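Side-chain contacts in exopolyphosphatase (Aquifex aeolicus, PDB 1T6C), which probably hydrolyses phosphoanhydride bonds, as in inorganic polyphosphate and guanosine pentaphosphate, and is seen here with calcium bound: residues 218-223 with 237-242; 168-173 with 278-283. One frame throughout, in Å; residues are numbered along the deposited sequence.

Contact 1. Residues 218-223 with 237-242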
loop_
_atom_site.group_PDB
_atom_site.type_symbol
_atom_site.label_atom_id
_atom_site.label_comp_id
_atom_site.label_asym_id
_atom_site.label_seq_id
_atom_site.Cartn_x
_atom_site.Cartn_y
_atom_site.Cartn_z
ATOM N N THR A 218 -3.037 8.875 6.643
ATOM C CA THR A 218 -3.199 9.315 8.033
ATOM C C THR A 218 -2.695 10.723 8.211
ATOM O O THR A 218 -3.369 11.534 8.837
ATOM C CB THR A 218 -2.482 8.373 8.978
ATOM O OG1 THR A 218 -3.069 7.066 8.872
ATOM C CG2 THR A 218 -2.669 8.817 10.412
ATOM N N LEU A 219 -1.548 11.050 7.606
ATOM C CA LEU A 219 -1.013 12.413 7.673
ATOM C C LEU A 219 -1.965 13.433 7.072
ATOM O O LEU A 219 -2.219 14.485 7.664
ATOM C CB LEU A 219 0.348 12.487 6.976
ATOM C CG LEU A 219 1.651 12.472 7.729
ATOM C CD1 LEU A 219 2.674 13.203 6.895
ATOM C CD2 LEU A 219 1.592 13.076 9.117
ATOM N N ALA A 220 -2.553 13.100 5.920
ATOM C CA ALA A 220 -3.518 13.973 5.290
ATOM C C ALA A 220 -4.734 14.178 6.179
ATOM O O ALA A 220 -5.199 15.313 6.347
ATOM C CB ALA A 220 -3.922 13.431 3.923
ATOM N N ALA A 221 -5.254 13.118 6.791
ATOM C CA ALA A 221 -6.379 13.248 7.713
ATOM C C ALA A 221 -6.011 14.131 8.900
ATOM O O ALA A 221 -6.806 14.933 9.348
ATOM C CB ALA A 221 -6.836 11.869 8.200
ATOM N N LEU A 222 -4.812 13.970 9.439
ATOM C CA LEU A 222 -4.359 14.825 10.543
ATOM C C LEU A 222 -4.249 16.297 10.115
ATOM O O LEU A 222 -4.806 17.202 10.793
ATOM C CB LEU A 222 -3.019 14.302 11.093
ATOM C CG LEU A 222 -3.039 12.948 11.795
ATOM C CD1 LEU A 222 -1.629 12.489 12.097
ATOM C CD2 LEU A 222 -3.845 13.016 13.083
ATOM N N GLU A 223 -3.591 16.542 8.988
ATOM C CA GLU A 223 -3.368 17.924 8.509
ATOM C C GLU A 223 -4.673 18.673 8.261
ATOM O O GLU A 223 -4.810 19.836 8.645
ATOM C CB GLU A 223 -2.503 17.926 7.262
ATOM C CG GLU A 223 -2.279 19.305 6.675
ATOM C CD GLU A 223 -1.558 20.256 7.599
ATOM O OE1 GLU A 223 -0.841 19.812 8.530
ATOM O OE2 GLU A 223 -1.715 21.471 7.407
ATOM N N LYS A 237 -5.848 15.495 -1.694
ATOM C CA LYS A 237 -5.284 16.559 -0.873
ATOM C C LYS A 237 -3.785 16.703 -1.154
ATOM O O LYS A 237 -3.082 15.724 -1.418
ATOM C CB LYS A 237 -5.494 16.267 0.616
ATOM C CG LYS A 237 -6.902 16.460 1.121
ATOM C CD LYS A 237 -7.370 17.921 0.944
ATOM C CE LYS A 237 -8.549 18.264 1.844
ATOM N NZ LYS A 237 -9.808 17.831 1.186
ATOM N N VAL A 238 -3.297 17.930 -1.084
ATOM C CA VAL A 238 -1.862 18.217 -1.160
ATOM C C VAL A 238 -1.236 18.274 0.222
ATOM O O VAL A 238 -1.837 18.807 1.175
ATOM C CB VAL A 238 -1.632 19.544 -1.873
ATOM C CG1 VAL A 238 -0.173 19.938 -1.828
ATOM C CG2 VAL A 238 -2.155 19.436 -3.277
ATOM N N LEU A 239 -0.015 17.740 0.337
ATOM C CA LEU A 239 0.808 17.948 1.519
ATOM C C LEU A 239 2.140 18.531 1.087
ATOM O O LEU A 239 2.818 17.977 0.209
ATOM C CB LEU A 239 1.046 16.629 2.254
ATOM C CG LEU A 239 -0.176 16.054 2.987
ATOM C CD1 LEU A 239 0.135 14.645 3.512
ATOM C CD2 LEU A 239 -0.624 16.920 4.096
ATOM N N THR A 240 2.524 19.639 1.717
ATOM C CA THR A 240 3.786 20.274 1.383
ATOM C C THR A 240 4.889 19.693 2.217
ATOM O O THR A 240 4.635 19.122 3.265
ATOM C CB THR A 240 3.739 21.807 1.621
ATOM O OG1 THR A 240 3.570 22.066 3.005
ATOM C CG2 THR A 240 2.547 22.428 0.982
ATOM N N TYR A 241 6.127 19.933 1.810
ATOM C CA TYR A 241 7.295 19.587 2.610
ATOM C C TYR A 241 7.112 20.183 4.017
ATOM O O TYR A 241 7.320 19.505 5.020
ATOM C CB TYR A 241 8.582 20.108 1.947
ATOM C CG TYR A 241 9.792 19.780 2.783
ATOM C CD1 TYR A 241 10.480 18.600 2.598
ATOM C CD2 TYR A 241 10.216 20.644 3.809
ATOM C CE1 TYR A 241 11.602 18.280 3.415
ATOM C CE2 TYR A 241 11.312 20.338 4.598
ATOM C CZ TYR A 241 11.993 19.153 4.404
ATOM O OH TYR A 241 13.061 18.872 5.218
ATOM N N GLY A 242 6.785 21.483 4.092
ATOM C CA GLY A 242 6.589 22.132 5.382
ATOM C C GLY A 242 5.565 21.470 6.293
ATOM O O GLY A 242 5.782 21.367 7.495
#
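L239 meets helix 218-223 at L219, A220 and E223, all three contacts made by its two methyls. Coming into this short strand, K237 brings its CA to 6.9 Å from the CA of A220, but its chain then bends off and its amine bonds to the carbonyl of K233. V238 turns its side chain away, while its carbonyl bonds to the Y224 hydroxyl just past the helix. At L239, CG sits beside the backbone N and anti to the carbonyl carbon (chi1 -71°), which sends the fork at the helix. CD1 rests 3.9 Å from A220 N and 4.1 Å from L219 CB; CD2 lies 3.8 Å from E223 CB, and the two side chains pass in opposite directions. E223 carries on beyond the leucine, bent at chi2 (62°), to bond W247 through OE1 and Q243 through OE2, both on helix 241-251. Replacing L239 by an alanine would remove both methyls and would probably open a gap against L219, A220 and the aliphatic part of E223. T240 then N-caps that helix. The axes of the short segments 218-223 and 238-240 come within 9.3 Å of each other at 87°, a helix laid across the edge strand of a mixed sheet, part of the helical covering on the sheets of this actin-like alpha/beta fold.

Contact 2. Residues 168-173 with 278-283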
loop_
_atom_site.group_PDB
_atom_site.type_symbol
_atom_site.label_atom_id
_atom_site.label_comp_id
_atom_site.label_asym_id
_atom_site.label_seq_id
_atom_site.Cartn_x
_atom_site.Cartn_y
_atom_site.Cartn_z
ATOM N N ILE A 168 12.760 -0.666 2.350
ATOM C CA ILE A 168 12.971 0.210 3.500
ATOM C C ILE A 168 11.730 0.186 4.399
ATOM O O ILE A 168 11.167 1.240 4.759
ATOM C CB ILE A 168 13.321 1.649 3.053
ATOM C CG1 ILE A 168 12.254 2.224 2.101
ATOM C CG2 ILE A 168 14.701 1.639 2.437
ATOM C CD1 ILE A 168 12.474 3.680 1.708
ATOM N N GLY A 169 11.302 -1.018 4.760
ATOM C CA GLY A 169 10.074 -1.175 5.514
ATOM C C GLY A 169 10.143 -0.462 6.847
ATOM O O GLY A 169 11.196 -0.449 7.510
ATOM N N ILE A 170 9.037 0.160 7.232
ATOM C CA ILE A 170 9.039 1.013 8.421
ATOM C C ILE A 170 9.181 0.252 9.746
ATOM O O ILE A 170 9.704 0.798 10.705
ATOM C CB ILE A 170 7.890 2.013 8.413
ATOM C CG1 ILE A 170 6.523 1.351 8.439
ATOM C CG2 ILE A 170 8.022 2.949 7.197
ATOM C CD1 ILE A 170 5.325 2.323 8.591
ATOM N N VAL A 171 8.762 -1.001 9.831
ATOM C CA VAL A 171 9.023 -1.778 11.018
ATOM C C VAL A 171 10.535 -1.960 11.192
ATOM O O VAL A 171 11.082 -1.764 12.310
ATOM C CB VAL A 171 8.262 -3.147 10.936
ATOM C CG1 VAL A 171 8.678 -4.078 12.050
ATOM C CG2 VAL A 171 6.795 -2.900 11.008
ATOM N N ASN A 172 11.205 -2.372 10.122
ATOM C CA ASN A 172 12.651 -2.574 10.173
ATOM C C ASN A 172 13.398 -1.279 10.418
ATOM O O ASN A 172 14.337 -1.234 11.222
ATOM C CB ASN A 172 13.117 -3.291 8.908
ATOM C CG ASN A 172 14.592 -3.559 8.867
ATOM O OD1 ASN A 172 15.229 -3.886 9.872
ATOM N ND2 ASN A 172 15.141 -3.464 7.673
ATOM N N LEU A 173 13.003 -0.190 9.771
ATOM C CA LEU A 173 13.691 1.081 10.005
ATOM C C LEU A 173 13.567 1.528 11.455
ATOM O O LEU A 173 14.532 2.007 12.056
ATOM C CB LEU A 173 13.140 2.186 9.119
ATOM C CG LEU A 173 13.305 2.045 7.612
ATOM C CD1 LEU A 173 12.969 3.319 6.894
ATOM C CD2 LEU A 173 14.671 1.529 7.283
ATOM N N ILE A 278 6.633 8.743 8.043
ATOM C CA ILE A 278 6.605 10.172 7.727
ATOM C C ILE A 278 7.969 10.588 7.198
ATOM O O ILE A 278 8.053 11.346 6.230
ATOM C CB ILE A 278 6.225 10.994 8.954
ATOM C CG1 ILE A 278 4.801 10.693 9.392
ATOM C CG2 ILE A 278 6.314 12.482 8.633
ATOM C CD1 ILE A 278 4.498 11.232 10.782
ATOM N N GLY A 279 9.044 10.081 7.777
ATOM C CA GLY A 279 10.400 10.414 7.351
ATOM C C GLY A 279 10.722 10.028 5.923
ATOM O O GLY A 279 11.417 10.782 5.208
ATOM N N ILE A 280 10.196 8.886 5.473
ATOM C CA ILE A 280 10.395 8.460 4.111
ATOM C C ILE A 280 9.832 9.512 3.173
ATOM O O ILE A 280 10.473 9.881 2.199
ATOM C CB ILE A 280 9.725 7.075 3.819
ATOM C CG1 ILE A 280 10.486 5.963 4.524
ATOM C CG2 ILE A 280 9.642 6.850 2.280
ATOM C CD1 ILE A 280 9.773 4.621 4.432
ATOM N N PHE A 281 8.630 9.982 3.439
ATOM C CA PHE A 281 8.016 10.984 2.547
ATOM C C PHE A 281 8.713 12.317 2.651
ATOM O O PHE A 281 8.866 12.998 1.632
ATOM C CB PHE A 281 6.537 11.130 2.853
ATOM C CG PHE A 281 5.730 9.962 2.358
ATOM C CD1 PHE A 281 5.382 8.928 3.214
ATOM C CD2 PHE A 281 5.394 9.860 1.022
ATOM C CE1 PHE A 281 4.695 7.837 2.729
ATOM C CE2 PHE A 281 4.715 8.748 0.543
ATOM C CZ PHE A 281 4.360 7.768 1.388
ATOM N N LEU A 282 9.157 12.695 3.843
ATOM C CA LEU A 282 9.824 14.007 4.037
ATOM C C LEU A 282 11.138 14.000 3.247
ATOM O O LEU A 282 11.415 14.916 2.442
ATOM C CB LEU A 282 10.055 14.245 5.536
ATOM C CG LEU A 282 10.664 15.600 5.878
ATOM C CD1 LEU A 282 9.635 16.707 5.604
ATOM C CD2 LEU A 282 11.110 15.546 7.340
ATOM N N LYS A 283 11.965 12.973 3.458
ATOM C CA LYS A 283 13.224 12.849 2.735
ATOM C C LYS A 283 13.013 12.700 1.223
ATOM O O LYS A 283 13.798 13.212 0.431
ATOM C CB LYS A 283 14.124 11.739 3.335
ATOM C CG LYS A 283 15.505 11.602 2.697
ATOM C CD LYS A 283 16.411 12.834 2.825
ATOM C CE LYS A 283 16.879 13.085 4.248
ATOM N NZ LYS A 283 17.967 14.162 4.249
#
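This is a buried contact between apolar side chains, with no hydrogen bond across it, in which one isoleucine of helix 274-288, I280, reaches the loop and first turn that follow strand 159-166. Its end methyl does nearly all the work. With CG1 anti to the carbonyl carbon (chi1 -71°) and the chain extended beyond it, CD1 is carried well out from the helix and lands among I168, I170 and L173. I168 comes at it obliquely, its CD1 3.9 Å from I280 CD1, and its carbonyl O is also close, 3.7 Å from that methyl. I170 crosses I280 at about a right angle and offers its branch methyl, CG2, at 3.7 Å from I280 CD1. More loosely, L173 CD1 stands 4.2 Å from the same atom. In this actin-like fold, strand 159-166 ends the antiparallel run of three strands at one side of the six-stranded sheet, and the chain then turns into helix 170-177, with G169 at the N-cap and a first-turn bond from L173 N to G169 O of 2.9 Å. The calcium site is near: the I168 side chain is about 8 Å from the bound ion and about 6 Å from the side chain of the calcium ligand S149, nearest atoms in each case. Helix 185-199 also packs here, through F194 on I168 and F191 on L173, while I170 touches T215 and Q145.

Overall arrangement
Following the chain from its N terminus, the first of these segments is 168-173, at the start of helix 170-177. Over a hundred residues pass before 278-283 returns to it, so contact 2 closes a long loop, about half of it helix. Within that span lies contact 1, whose segments 218-223 and 237-242 have 13 residues between them; the two loops nest without crossing. The centres of the two contacts are about 16 Å apart, yet they touch: I278 CD1 meets L219 CD2 at 3.8 Å, and L282 packs on Y241. Helix 274-288 thus bridges them, joining the turn after strand 159-166, at one edge of the six-stranded sheet, to the helices beside strand 238-240 at the other.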